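Local coordinates for protein erythromycin C-12 hydroxylase (Saccharopolyspora erythraea, PDB 2XFH) that hydroxylates the macrolactone ring of erythromycin D at C-12 to give erythromycin C, as a heme-dependent cytochrome P450 of erythromycin biosynthesis, at residues 284-289 / 314-319; 383-388 / 396-401; 96-101 / 222-227. The protein carries 1 engineered substitution. All coordinates share one frame; numbering follows the deposited sequence.

Followed from the N terminus, the three contacts lie in series along the chain of this cytochrome P450: none nests in or crosses another. Contact 3 opens first and closes the longest loop, 120 mostly helical residues, tying helix 94-103 to the hairpin of strands 220-221 and 224-225. Contact 1 then closes a loop of 24 residues, much of it strand, and joins the segment after helix 274-284 to the start of helix 316-320. Contact 2 closes only seven residues, beside strand 400-402. Leu394, in that loop, packs on Pro289, although contacts 1 and 2 themselves do not touch. Contacts 1 and 3 both reach the heme, while contacts 2 and 3 lie on opposite sides of the chain's centre.

Contact 1 of 3, residues 284-289 / 314-319; sequences YRPPFP and TWVLSA. With CL6 (1-[(2-chlorophenyl)(diphenyl)methyl]-1H-imidazole), chain C; HEM (protoporphyrin IX containing Fe), chain B.
Pro289 meets Leu317 in a buried, mostly apolar contact of the cytochrome P450 fold, where the loop after helix 274-284 (the K helix of P450s) rests against the junction of strand 311-315 and helix 316-320. A single backbone hydrogen bond crosses it, from Leu317 N to Pro289 O at 3.0 Å, nearly straight at 169°. Pro289 O faces the N-terminal end of helix 316-320, whose dipole would probably favour an acceptor there. Around this bond the side chains close up: Pro289 CB lies 3.6 Å from Leu317 CB. A chi1 of -178° turns the Leu317 side chain away from its own N and brings CD1 across Pro286 at about a right angle, 3.7 Å from Pro286 CD. Val316 CG1 meets Pro286 CB beside it. Leu317 is backed by Leu30, Leu31 and Leu34 of helix 27-40.

The loop's other side faces the active site. Pro287 CD lies 3.7 Å from the heme methyl CMB, and the edge of Phe288 points at the porphyrin. The bound chlorotrityl-imidazole coordinates the heme iron through NAN at 2.1 Å, and its phenyl atom CAK sits 3.6 Å above the centre of the Phe288 ring.

Contact 2 of 3, residues 383-388 / 396-401; sequences DERLRH and TRHLPV
The guanidinium of Arg385 stacks flat on the His398 ring in the excursion of the chain between strands 378-379 and 400-402, next to the three-stranded antiparallel sheet that these strands build with 132-134. In the conformer described, it lies over one face of the imidazole, centres of guanidinium and ring 3.7 Å apart and planes only 14° from parallel. Arg385 reaches the ring with its chain extended from CG to NE. Arg397 NH1 comes over the opposite face of His398, toward its rim.

Further along, Arg397 N donates to Arg387 O at 3.0 Å, and His388 and Thr396 are paired in a single beta bridge. Thr396 CG2 makes a CH-pi contact over the face of the His388 ring, 3.4 Å from its centroid and almost on its normal. Chi1 of 61° sets this methyl beside the backbone N, while OG1 donates to His398 O at 2.7 Å, from above the carbonyl plane. Leu386, the centre of an inverse gamma turn, sends CD1 to within 3.5 Å of Leu399 CD1, the two side chains lying side by side. At the far end, Asp383 crosses Pro400 and closes an Asx turn, OD2 accepting from Arg385 N at 3.0 Å on the anti side but well out of the carboxylate plane, in a bent bond.

A second shell of acidic residues holds these groups: Asp134 bonds His398 ND1, Asp137 forms a salt bridge with Arg385 and Asp171 one with Arg397. A water oxygen joins His398 NE2, 2.7 Å away in the ring plane.

Contact 3 of 3, residues 96-101 / 222-227; sequences RALRKV and DGRALD. With HEM (protoporphyrin IX containing Fe), chain B.
Helix 94-103 passes the short strand 224-225 without a backbone bond between the two segments, the nearest CA atoms being those of Val101 and Ala225 at 7.0 Å. Leu98 CG points away from its own backbone N (chi1 -176°), which carries CD1 across Leu226 at about a right angle, 3.5 Å from Leu226 CD2. The same methyl lies over one face of the Arg224 guanidinium, 3.6 Å from Arg224 NH2. In the conformer described, Val101 divides its branches: CG1 points tip to tip at Leu226, 3.6 Å from Leu226 CG, and CG2 lies 3.6 Å from Arg224 CG. Lys100 NZ remains 5.2 Å from Asp222 OD2, opposite charges that may attract weakly without forming a salt bridge.

Arg99 leads away to the heme, as arginines of the C helix do in many P450s. Its NH1 donates to the propionate oxygen O2D at 2.7 Å, with O2D in the guanidinium plane, and also to Phe352 O.

Leu98 packs on Ile87 and Ile90, and Val101 on Val221 of strand 220-221. Arg224 forms a salt bridge with Glu230 of helix 228-259, which follows strand 224-225 in the chain and is N-capped by Asp227.

Contact 1 of 3, residues 284-289 / 314-319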
loop_
_atom_site.group_PDB
_atom_site.type_symbol
_atom_site.label_atom_id
_atom_site.label_comp_id
_atom_site.label_asym_id
_atom_site.label_seq_id
_atom_site.Cartn_x
_atom_site.Cartn_y
_atom_site.Cartn_z
ATOM N N TYR A 284 5.603 -0.821 12.253
ATOM C CA TYR A 284 6.326 0.336 12.746
ATOM C C TYR A 284 6.138 1.567 11.854
ATOM O O TYR A 284 6.032 2.701 12.353
ATOM C CB TYR A 284 7.778 -0.075 12.796
ATOM C CG TYR A 284 8.678 0.859 13.546
ATOM C CD1 TYR A 284 8.660 0.898 14.925
ATOM C CD2 TYR A 284 9.595 1.653 12.865
ATOM C CE1 TYR A 284 9.515 1.742 15.637
ATOM C CE2 TYR A 284 10.466 2.489 13.561
ATOM C CZ TYR A 284 10.401 2.543 14.935
ATOM O OH TYR A 284 11.258 3.387 15.609
ATOM N N ARG A 285 6.109 1.328 10.540
ATOM C CA ARG A 285 5.994 2.388 9.509
ATOM C C ARG A 285 5.020 1.942 8.401
ATOM O O ARG A 285 5.436 1.689 7.254
ATOM C CB ARG A 285 7.355 2.765 8.916
ATOM C CG ARG A 285 8.244 3.709 9.830
ATOM C CD ARG A 285 9.570 4.120 9.187
ATOM N NE ARG A 285 10.249 5.145 10.011
ATOM C CZ ARG A 285 11.479 5.069 10.509
ATOM N NH1 ARG A 285 12.265 4.005 10.289
ATOM N NH2 ARG A 285 11.925 6.085 11.256
ATOM N N PRO A 286 3.731 1.867 8.746
ATOM C CA PRO A 286 2.705 1.421 7.785
ATOM C C PRO A 286 2.684 2.379 6.598
ATOM O O PRO A 286 2.599 3.586 6.813
ATOM C CB PRO A 286 1.408 1.531 8.592
ATOM C CG PRO A 286 1.725 2.568 9.724
ATOM C CD PRO A 286 3.141 2.170 10.068
ATOM N N PRO A 287 2.777 1.849 5.354
ATOM C CA PRO A 287 2.645 2.721 4.184
ATOM C C PRO A 287 1.411 3.643 4.216
ATOM O O PRO A 287 1.550 4.814 3.841
ATOM C CB PRO A 287 2.601 1.733 3.014
ATOM C CG PRO A 287 3.480 0.580 3.503
ATOM C CD PRO A 287 3.010 0.445 4.950
ATOM N N PHE A 288 0.257 3.142 4.678
ATOM C CA PHE A 288 -0.956 3.948 4.886
ATOM C C PHE A 288 -1.305 4.133 6.365
ATOM O O PHE A 288 -1.911 3.242 6.993
ATOM C CB PHE A 288 -2.156 3.327 4.158
ATOM C CG PHE A 288 -1.905 3.095 2.703
ATOM C CD1 PHE A 288 -1.703 1.815 2.219
ATOM C CD2 PHE A 288 -1.818 4.165 1.839
ATOM C CE1 PHE A 288 -1.444 1.583 0.891
ATOM C CE2 PHE A 288 -1.575 3.955 0.483
ATOM C CZ PHE A 288 -1.385 2.659 0.008
ATOM N N PRO A 289 -0.949 5.286 6.934
ATOM C CA PRO A 289 -1.292 5.547 8.337
ATOM C C PRO A 289 -2.789 5.633 8.667
ATOM O O PRO A 289 -3.157 5.466 9.831
ATOM C CB PRO A 289 -0.643 6.924 8.621
ATOM C CG PRO A 289 0.302 7.153 7.546
ATOM C CD PRO A 289 -0.238 6.429 6.328
ATOM N N THR A 314 -9.636 6.206 10.682
ATOM C CA THR A 314 -8.988 5.248 11.581
ATOM C C THR A 314 -7.484 5.310 11.397
ATOM O O THR A 314 -6.983 4.991 10.345
ATOM C CB THR A 314 -9.480 3.804 11.357
ATOM O OG1 THR A 314 -9.321 3.433 9.975
ATOM C CG2 THR A 314 -10.948 3.652 11.787
ATOM N N TRP A 315 -6.776 5.739 12.430
ATOM C CA TRP A 315 -5.344 5.894 12.351
ATOM C C TRP A 315 -4.630 4.588 12.669
ATOM O O TRP A 315 -4.317 4.305 13.836
ATOM C CB TRP A 315 -4.863 7.010 13.277
ATOM C CG TRP A 315 -5.163 8.376 12.772
ATOM C CD1 TRP A 315 -6.318 9.080 12.938
ATOM C CD2 TRP A 315 -4.286 9.205 12.001
ATOM N NE1 TRP A 315 -6.215 10.307 12.307
ATOM C CE2 TRP A 315 -4.973 10.408 11.735
ATOM C CE3 TRP A 315 -2.982 9.042 11.508
ATOM C CZ2 TRP A 315 -4.391 11.459 11.008
ATOM C CZ3 TRP A 315 -2.404 10.087 10.782
ATOM C CH2 TRP A 315 -3.111 11.279 10.554
ATOM N N VAL A 316 -4.416 3.784 11.628
ATOM C CA VAL A 316 -3.559 2.573 11.700
ATOM C C VAL A 316 -2.178 2.859 12.326
ATOM O O VAL A 316 -1.660 2.073 13.148
ATOM C CB VAL A 316 -3.368 1.974 10.265
ATOM C CG1 VAL A 316 -2.136 1.041 10.187
ATOM C CG2 VAL A 316 -4.632 1.261 9.830
ATOM N N LEU A 317 -1.576 3.974 11.940
ATOM C CA LEU A 317 -0.301 4.380 12.517
ATOM C C LEU A 317 -0.360 4.500 14.044
ATOM O O LEU A 317 0.536 3.999 14.728
ATOM C CB LEU A 317 0.229 5.663 11.856
ATOM C CG LEU A 317 1.597 6.176 12.355
ATOM C CD1 LEU A 317 2.703 5.095 12.269
ATOM C CD2 LEU A 317 1.982 7.419 11.545
ATOM N N SER A 318 -1.425 5.109 14.571
ATOM C CA SER A 318 -1.574 5.308 16.016
ATOM C C SER A 318 -1.855 3.988 16.712
ATOM O O SER A 318 -1.289 3.699 17.761
ATOM C CB SER A 318 -2.707 6.299 16.285
ATOM O OG SER A 318 -2.796 6.654 17.656
ATOM N N ALA A 319 -2.714 3.179 16.099
ATOM C CA ALA A 319 -3.074 1.879 16.634
ATOM C C ALA A 319 -1.847 0.952 16.742
ATOM O O ALA A 319 -1.665 0.231 17.739
ATOM C CB ALA A 319 -4.189 1.233 15.734
HETATM CL CLAY CL6 C . -4.068 1.659 -4.987
HETATM C CAX CL6 C . -3.939 3.018 -3.835
HETATM C CAV CL6 C . -3.219 4.130 -4.279
HETATM C CAT CL6 C . -3.065 5.242 -3.451
HETATM C CAS CL6 C . -3.607 5.232 -2.167
HETATM C CAU CL6 C . -4.335 4.115 -1.726
HETATM C CAW CL6 C . -4.513 2.992 -2.549
HETATM C CAR CL6 C . -5.286 1.793 -2.015
HETATM C CAC CL6 C . -6.332 1.411 -3.041
HETATM C CAE CL6 C . -6.561 0.089 -3.381
HETATM C CAF CL6 C . -7.504 -0.278 -4.346
HETATM C CAD CL6 C . -8.259 0.717 -4.954
HETATM C CAB CL6 C . -8.042 2.050 -4.625
HETATM C CAA CL6 C . -7.097 2.408 -3.672
HETATM N NAO CL6 C . -4.339 0.632 -1.810
HETATM C CAM CL6 C . -4.692 -0.449 -1.144
HETATM N NAN CL6 C . -3.625 -1.280 -1.214
HETATM C CAQ CL6 C . -2.632 -0.687 -1.914
HETATM C CAP CL6 C . -3.112 0.558 -2.330
HETATM C CAL CL6 C . -5.921 2.141 -0.669
HETATM C CAK CL6 C . -5.115 2.209 0.485
HETATM C CAI CL6 C . -5.685 2.527 1.719
HETATM C CAG CL6 C . -7.055 2.797 1.815
HETATM C CAH CL6 C . -7.872 2.737 0.676
HETATM C CAJ CL6 C . -7.298 2.411 -0.554
HETATM C CHA HEM B . -7.027 -2.893 0.529
HETATM C CHB HEM B . -2.773 -1.687 2.447
HETATM C CHC HEM B . -0.366 -3.822 -1.125
HETATM C CHD HEM B . -4.602 -4.289 -3.426
HETATM C C1A HEM B . -6.072 -2.444 1.394
HETATM C C2A HEM B . -6.301 -1.872 2.688
HETATM C C3A HEM B . -5.130 -1.515 3.207
HETATM C C4A HEM B . -4.119 -1.872 2.251
HETATM C CMA HEM B . -4.880 -0.887 4.620
HETATM C CAA HEM B . -7.675 -1.739 3.355
HETATM C CBA HEM B . -8.430 -0.511 2.889
HETATM C CGA HEM B . -9.749 -0.391 3.615
HETATM O O1A HEM B . -10.028 -1.138 4.586
HETATM O O2A HEM B . -10.534 0.527 3.286
HETATM C C1B HEM B . -1.751 -2.186 1.696
HETATM C C2B HEM B . -0.331 -2.163 2.019
HETATM C C3B HEM B . 0.322 -2.767 0.998
HETATM C C4B HEM B . -0.664 -3.184 0.041
HETATM C CMB HEM B . 0.322 -1.547 3.279
HETATM C CAB HEM B . 1.827 -3.050 0.758
HETATM C CBB HEM B . 2.803 -3.051 1.690
HETATM C C1C HEM B . -1.294 -4.132 -2.092
HETATM C C2C HEM B . -1.032 -4.791 -3.351
HETATM C C3C HEM B . -2.215 -4.926 -3.967
HETATM C C4C HEM B . -3.246 -4.346 -3.139
HETATM C CMC HEM B . 0.341 -5.282 -3.842
HETATM C CAC HEM B . -2.396 -5.577 -5.323
HETATM C CBC HEM B . -3.574 -6.177 -5.583
HETATM C C1D HEM B . -5.660 -3.996 -2.612
HETATM C C2D HEM B . -7.061 -4.086 -2.958
HETATM C C3D HEM B . -7.801 -3.603 -1.725
HETATM C C4D HEM B . -6.781 -3.310 -0.748
HETATM C CMD HEM B . -7.711 -4.531 -4.291
HETATM C CAD HEM B . -9.299 -3.523 -1.489
HETATM C CBD HEM B . -9.680 -4.818 -0.727
HETATM C CGD HEM B . -11.157 -4.774 -0.402
HETATM O O1D HEM B . -11.762 -3.655 -0.403
HETATM O O2D HEM B . -11.751 -5.862 -0.144
HETATM N NA HEM B . -4.721 -2.435 1.143
HETATM N NB HEM B . -1.927 -2.808 0.500
HETATM N NC HEM B . -2.641 -3.890 -1.983
HETATM N ND HEM B . -5.551 -3.547 -1.307
HETATM FE FE HEM B . -3.713 -3.208 -0.378
#

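Contact 2 of 3, residues 383-388 / 396-401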
loop_
_atom_site.group_PDB
_atom_site.type_symbol
_atom_site.label_atom_id
_atom_site.label_comp_id
_atom_site.label_asym_id
_atom_site.label_seq_id
_atom_site.Cartn_x
_atom_site.Cartn_y
_atom_site.Cartn_z
ATOM N N ASP A 383 23.198 13.321 0.503
ATOM C CA ASP A 383 22.151 13.433 -0.520
ATOM C C ASP A 383 20.793 13.626 0.139
ATOM O O ASP A 383 20.311 12.716 0.838
ATOM C CB ASP A 383 22.119 12.130 -1.341
ATOM C CG ASP A 383 21.458 12.288 -2.720
ATOM O OD1 ASP A 383 21.855 11.533 -3.642
ATOM O OD2 ASP A 383 20.555 13.138 -2.894
ATOM N N GLU A 384 20.165 14.788 -0.057
ATOM C CA GLU A 384 18.725 14.848 0.216
ATOM C C GLU A 384 17.848 14.990 -1.028
ATOM O O GLU A 384 17.191 16.016 -1.250
ATOM C CB GLU A 384 18.308 15.816 1.333
ATOM C CG GLU A 384 17.118 15.230 2.130
ATOM C CD GLU A 384 16.099 16.257 2.597
ATOM O OE1 GLU A 384 16.169 16.656 3.782
ATOM O OE2 GLU A 384 15.214 16.646 1.794
ATOM N N ARG A 385 17.887 13.939 -1.844
ATOM C CA ARG A 385 16.839 13.700 -2.825
ATOM C C ARG A 385 15.701 12.989 -2.087
ATOM O O ARG A 385 14.711 12.559 -2.683
ATOM C CB ARG A 385 17.363 12.848 -3.979
ATOM C CG ARG A 385 16.555 12.979 -5.255
ATOM C CD ARG A 385 16.827 11.817 -6.174
ATOM N NE ARG A 385 16.133 11.954 -7.451
ATOM C CZ ARG A 385 16.089 11.005 -8.378
ATOM N NH1 ARG A 385 16.690 9.839 -8.165
ATOM N NH2 ARG A 385 15.433 11.214 -9.511
ATOM N N LEU A 386 15.848 12.915 -0.764
ATOM C CA LEU A 386 14.917 12.258 0.161
ATOM C C LEU A 386 13.715 13.130 0.520
ATOM O O LEU A 386 13.687 13.776 1.593
ATOM C CB LEU A 386 15.662 11.902 1.448
ATOM C CG LEU A 386 15.207 10.697 2.258
ATOM C CD1 LEU A 386 16.109 9.549 1.934
ATOM C CD2 LEU A 386 15.279 10.995 3.731
ATOM N N ARG A 387 12.718 13.141 -0.361
ATOM C CA ARG A 387 11.515 13.944 -0.167
ATOM C C ARG A 387 10.347 13.076 0.305
ATOM O O ARG A 387 9.825 12.268 -0.473
ATOM C CB ARG A 387 11.151 14.653 -1.472
ATOM C CG ARG A 387 12.360 15.178 -2.255
ATOM C CD ARG A 387 11.977 15.743 -3.617
ATOM N NE ARG A 387 11.286 14.776 -4.473
ATOM C CZ ARG A 387 10.002 14.859 -4.811
ATOM N NH1 ARG A 387 9.251 15.867 -4.371
ATOM N NH2 ARG A 387 9.463 13.937 -5.597
ATOM N N HIS A 388 9.946 13.255 1.565
ATOM C CA HIS A 388 8.824 12.518 2.160
ATOM C C HIS A 388 7.516 12.868 1.466
ATOM O O HIS A 388 7.322 14.014 1.046
ATOM C CB HIS A 388 8.721 12.822 3.658
ATOM C CG HIS A 388 9.790 12.172 4.484
ATOM N ND1 HIS A 388 9.527 11.153 5.373
ATOM C CD2 HIS A 388 11.123 12.397 4.555
ATOM C CE1 HIS A 388 10.652 10.774 5.952
ATOM N NE2 HIS A 388 11.636 11.512 5.470
ATOM N N THR A 396 9.000 7.922 1.691
ATOM C CA THR A 396 9.703 8.826 0.777
ATOM C C THR A 396 9.598 8.439 -0.694
ATOM O O THR A 396 9.591 7.273 -1.040
ATOM C CB THR A 396 11.188 8.981 1.166
ATOM O OG1 THR A 396 11.852 7.712 1.095
ATOM C CG2 THR A 396 11.302 9.524 2.586
ATOM N N ARG A 397 9.560 9.448 -1.553
ATOM C CA ARG A 397 9.500 9.262 -2.993
ATOM C C ARG A 397 10.814 8.722 -3.549
ATOM O O ARG A 397 10.801 7.998 -4.542
ATOM C CB ARG A 397 9.123 10.586 -3.672
ATOM C CG ARG A 397 9.204 10.586 -5.183
ATOM C CD ARG A 397 8.158 9.663 -5.839
ATOM N NE ARG A 397 8.344 9.644 -7.293
ATOM C CZ ARG A 397 9.292 8.976 -7.956
ATOM N NH1 ARG A 397 10.194 8.204 -7.339
ATOM N NH2 ARG A 397 9.334 9.084 -9.272
ATOM N N HIS A 398 11.943 9.061 -2.918
ATOM C CA HIS A 398 13.246 8.508 -3.294
ATOM C C HIS A 398 13.945 8.047 -2.036
ATOM O O HIS A 398 13.553 8.446 -0.932
ATOM C CB HIS A 398 14.119 9.541 -4.033
ATOM C CG HIS A 398 13.504 10.045 -5.305
ATOM N ND1 HIS A 398 13.613 9.371 -6.503
ATOM C CD2 HIS A 398 12.748 11.139 -5.558
ATOM C CE1 HIS A 398 12.948 10.026 -7.435
ATOM N NE2 HIS A 398 12.417 11.103 -6.888
ATOM N N LEU A 399 14.954 7.200 -2.203
ATOM C CA LEU A 399 15.818 6.786 -1.106
ATOM C C LEU A 399 17.249 6.623 -1.622
ATOM O O LEU A 399 17.647 5.537 -2.075
ATOM C CB LEU A 399 15.313 5.488 -0.443
ATOM C CG LEU A 399 15.902 5.240 0.945
ATOM C CD1 LEU A 399 15.208 6.158 1.947
ATOM C CD2 LEU A 399 15.791 3.774 1.369
ATOM N N PRO A 400 18.033 7.724 -1.612
ATOM C CA PRO A 400 19.468 7.593 -1.911
ATOM C C PRO A 400 20.142 6.654 -0.900
ATOM O O PRO A 400 20.058 6.867 0.316
ATOM C CB PRO A 400 20.006 9.021 -1.739
ATOM C CG PRO A 400 18.786 9.915 -1.920
ATOM C CD PRO A 400 17.616 9.121 -1.379
ATOM N N VAL A 401 20.803 5.628 -1.402
ATOM C CA VAL A 401 21.496 4.644 -0.555
ATOM C C VAL A 401 22.959 4.484 -0.966
ATOM O O VAL A 401 23.383 4.914 -2.060
ATOM C CB VAL A 401 20.809 3.223 -0.560
ATOM C CG1 VAL A 401 19.495 3.259 0.131
ATOM C CG2 VAL A 401 20.689 2.622 -1.994
HETATM O O HOH W 1 10.897 12.788 -8.409
#

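Contact 3 of 3, residues 96-101 / 222-227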
loop_
_atom_site.group_PDB
_atom_site.type_symbol
_atom_site.label_atom_id
_atom_site.label_comp_id
_atom_site.label_asym_id
_atom_site.label_seq_id
_atom_site.Cartn_x
_atom_site.Cartn_y
_atom_site.Cartn_z
ATOM N N ARG A 96 -18.823 -8.724 -0.837
ATOM C CA ARG A 96 -18.470 -10.134 -0.888
ATOM C C ARG A 96 -18.600 -10.693 -2.309
ATOM O O ARG A 96 -17.751 -11.478 -2.773
ATOM C CB ARG A 96 -19.367 -10.924 0.092
ATOM C CG ARG A 96 -19.203 -12.435 0.092
ATOM C CD ARG A 96 -17.780 -12.870 0.332
ATOM N NE ARG A 96 -17.724 -14.228 0.875
ATOM C CZ ARG A 96 -16.677 -15.048 0.790
ATOM N NH1 ARG A 96 -15.557 -14.676 0.180
ATOM N NH2 ARG A 96 -16.758 -16.260 1.325
ATOM N N ALA A 97 -19.651 -10.281 -3.007
ATOM C CA ALA A 97 -19.930 -10.876 -4.300
ATOM C C ALA A 97 -18.830 -10.484 -5.294
ATOM O O ALA A 97 -18.281 -11.358 -5.967
ATOM C CB ALA A 97 -21.340 -10.488 -4.803
ATOM N N LEU A 98 -18.470 -9.192 -5.336
ATOM C CA LEU A 98 -17.422 -8.717 -6.260
ATOM C C LEU A 98 -15.999 -9.197 -5.917
ATOM O O LEU A 98 -15.252 -9.603 -6.790
ATOM C CB LEU A 98 -17.477 -7.192 -6.408
ATOM C CG LEU A 98 -16.538 -6.476 -7.406
ATOM C CD1 LEU A 98 -16.708 -7.025 -8.812
ATOM C CD2 LEU A 98 -16.791 -4.984 -7.431
ATOM N N ARG A 99 -15.616 -9.151 -4.646
ATOM C CA ARG A 99 -14.316 -9.702 -4.253
ATOM C C ARG A 99 -14.183 -11.209 -4.565
ATOM O O ARG A 99 -13.103 -11.696 -4.892
ATOM C CB ARG A 99 -14.023 -9.386 -2.784
ATOM C CG ARG A 99 -12.724 -9.998 -2.255
ATOM C CD ARG A 99 -12.290 -9.274 -0.985
ATOM N NE ARG A 99 -11.131 -9.924 -0.384
ATOM C CZ ARG A 99 -10.206 -9.298 0.349
ATOM N NH1 ARG A 99 -10.301 -7.996 0.572
ATOM N NH2 ARG A 99 -9.182 -9.989 0.849
ATOM N N LYS A 100 -15.295 -11.939 -4.515
ATOM C CA LYS A 100 -15.308 -13.322 -4.976
ATOM C C LYS A 100 -14.934 -13.476 -6.462
ATOM O O LYS A 100 -14.101 -14.323 -6.839
ATOM C CB LYS A 100 -16.672 -13.967 -4.723
ATOM C CG LYS A 100 -16.741 -14.650 -3.389
ATOM C CD LYS A 100 -18.191 -14.787 -2.959
ATOM C CE LYS A 100 -18.649 -16.194 -3.115
ATOM N NZ LYS A 100 -17.845 -17.054 -2.202
ATOM N N VAL A 101 -15.551 -12.660 -7.300
ATOM C CA VAL A 101 -15.283 -12.664 -8.737
ATOM C C VAL A 101 -13.823 -12.321 -9.055
ATOM O O VAL A 101 -13.136 -13.016 -9.803
ATOM C CB VAL A 101 -16.216 -11.681 -9.473
ATOM C CG1 VAL A 101 -15.947 -11.715 -10.976
ATOM C CG2 VAL A 101 -17.663 -12.022 -9.177
ATOM N N ASP A 222 -21.367 -17.099 -9.051
ATOM C CA ASP A 222 -22.803 -16.911 -8.827
ATOM C C ASP A 222 -23.433 -16.022 -9.905
ATOM O O ASP A 222 -24.162 -15.083 -9.591
ATOM C CB ASP A 222 -23.065 -16.327 -7.424
ATOM C CG ASP A 222 -22.523 -17.224 -6.309
ATOM O OD1 ASP A 222 -22.554 -18.468 -6.475
ATOM O OD2 ASP A 222 -22.034 -16.686 -5.290
ATOM N N GLY A 223 -23.124 -16.311 -11.165
ATOM C CA GLY A 223 -23.654 -15.547 -12.302
ATOM C C GLY A 223 -23.144 -14.119 -12.488
ATOM O O GLY A 223 -23.472 -13.475 -13.487
ATOM N N ARG A 224 -22.353 -13.624 -11.531
ATOM C CA ARG A 224 -21.704 -12.301 -11.623
ATOM C C ARG A 224 -20.389 -12.350 -12.416
ATOM O O ARG A 224 -19.427 -13.067 -12.031
ATOM C CB ARG A 224 -21.479 -11.741 -10.214
ATOM C CG ARG A 224 -20.726 -10.404 -10.108
ATOM C CD ARG A 224 -21.657 -9.194 -10.208
ATOM N NE ARG A 224 -21.201 -8.038 -9.425
ATOM C CZ ARG A 224 -20.533 -6.999 -9.925
ATOM N NH1 ARG A 224 -20.202 -6.970 -11.213
ATOM N NH2 ARG A 224 -20.185 -5.987 -9.139
ATOM N N ALA A 225 -20.372 -11.604 -13.528
ATOM C CA ALA A 225 -19.228 -11.446 -14.405
ATOM C C ALA A 225 -18.810 -9.975 -14.444
ATOM O O ALA A 225 -19.622 -9.086 -14.141
ATOM C CB ALA A 225 -19.587 -11.905 -15.810
ATOM N N LEU A 226 -17.558 -9.723 -14.811
ATOM C CA LEU A 226 -17.031 -8.371 -14.925
ATOM C C LEU A 226 -17.123 -7.870 -16.367
ATOM O O LEU A 226 -16.770 -8.601 -17.272
ATOM C CB LEU A 226 -15.563 -8.343 -14.502
ATOM C CG LEU A 226 -15.171 -8.895 -13.122
ATOM C CD1 LEU A 226 -13.630 -8.916 -12.904
ATOM C CD2 LEU A 226 -15.838 -8.104 -12.060
ATOM N N ASP A 227 -17.572 -6.630 -16.574
ATOM C CA ASP A 227 -17.429 -5.978 -17.885
ATOM C C ASP A 227 -16.037 -5.333 -18.019
ATOM O O ASP A 227 -15.254 -5.280 -17.049
ATOM C CB ASP A 227 -18.591 -4.979 -18.156
ATOM C CG ASP A 227 -18.618 -3.800 -17.167
ATOM O OD1 ASP A 227 -17.568 -3.473 -16.603
ATOM O OD2 ASP A 227 -19.685 -3.171 -16.962
HETATM C CHA HEM B . -7.027 -2.893 0.529
HETATM C CHB HEM B . -2.773 -1.687 2.447
HETATM C CHC HEM B . -0.366 -3.822 -1.125
HETATM C CHD HEM B . -4.602 -4.289 -3.426
HETATM C C1A HEM B . -6.072 -2.444 1.394
HETATM C C2A HEM B . -6.301 -1.872 2.688
HETATM C C3A HEM B . -5.130 -1.515 3.207
HETATM C C4A HEM B . -4.119 -1.872 2.251
HETATM C CMA HEM B . -4.880 -0.887 4.620
HETATM C CAA HEM B . -7.675 -1.739 3.355
HETATM C CBA HEM B . -8.430 -0.511 2.889
HETATM C CGA HEM B . -9.749 -0.391 3.615
HETATM O O1A HEM B . -10.028 -1.138 4.586
HETATM O O2A HEM B . -10.534 0.527 3.286
HETATM C C1B HEM B . -1.751 -2.186 1.696
HETATM C C2B HEM B . -0.331 -2.163 2.019
HETATM C C3B HEM B . 0.322 -2.767 0.998
HETATM C C4B HEM B . -0.664 -3.184 0.041
HETATM C CMB HEM B . 0.322 -1.547 3.279
HETATM C CAB HEM B . 1.827 -3.050 0.758
HETATM C CBB HEM B . 2.803 -3.051 1.690
HETATM C C1C HEM B . -1.294 -4.132 -2.092
HETATM C C2C HEM B . -1.032 -4.791 -3.351
HETATM C C3C HEM B . -2.215 -4.926 -3.967
HETATM C C4C HEM B . -3.246 -4.346 -3.139
HETATM C CMC HEM B . 0.341 -5.282 -3.842
HETATM C CAC HEM B . -2.396 -5.577 -5.323
HETATM C CBC HEM B . -3.574 -6.177 -5.583
HETATM C C1D HEM B . -5.660 -3.996 -2.612
HETATM C C2D HEM B . -7.061 -4.086 -2.958
HETATM C C3D HEM B . -7.801 -3.603 -1.725
HETATM C C4D HEM B . -6.781 -3.310 -0.748
HETATM C CMD HEM B . -7.711 -4.531 -4.291
HETATM C CAD HEM B . -9.299 -3.523 -1.489
HETATM C CBD HEM B . -9.680 -4.818 -0.727
HETATM C CGD HEM B . -11.157 -4.774 -0.402
HETATM O O1D HEM B . -11.762 -3.655 -0.403
HETATM O O2D HEM B . -11.751 -5.862 -0.144
HETATM N NA HEM B . -4.721 -2.435 1.143
HETATM N NB HEM B . -1.927 -2.808 0.500
HETATM N NC HEM B . -2.641 -3.890 -1.983
HETATM N ND HEM B . -5.551 -3.547 -1.307
HETATM FE FE HEM B . -3.713 -3.208 -0.378
#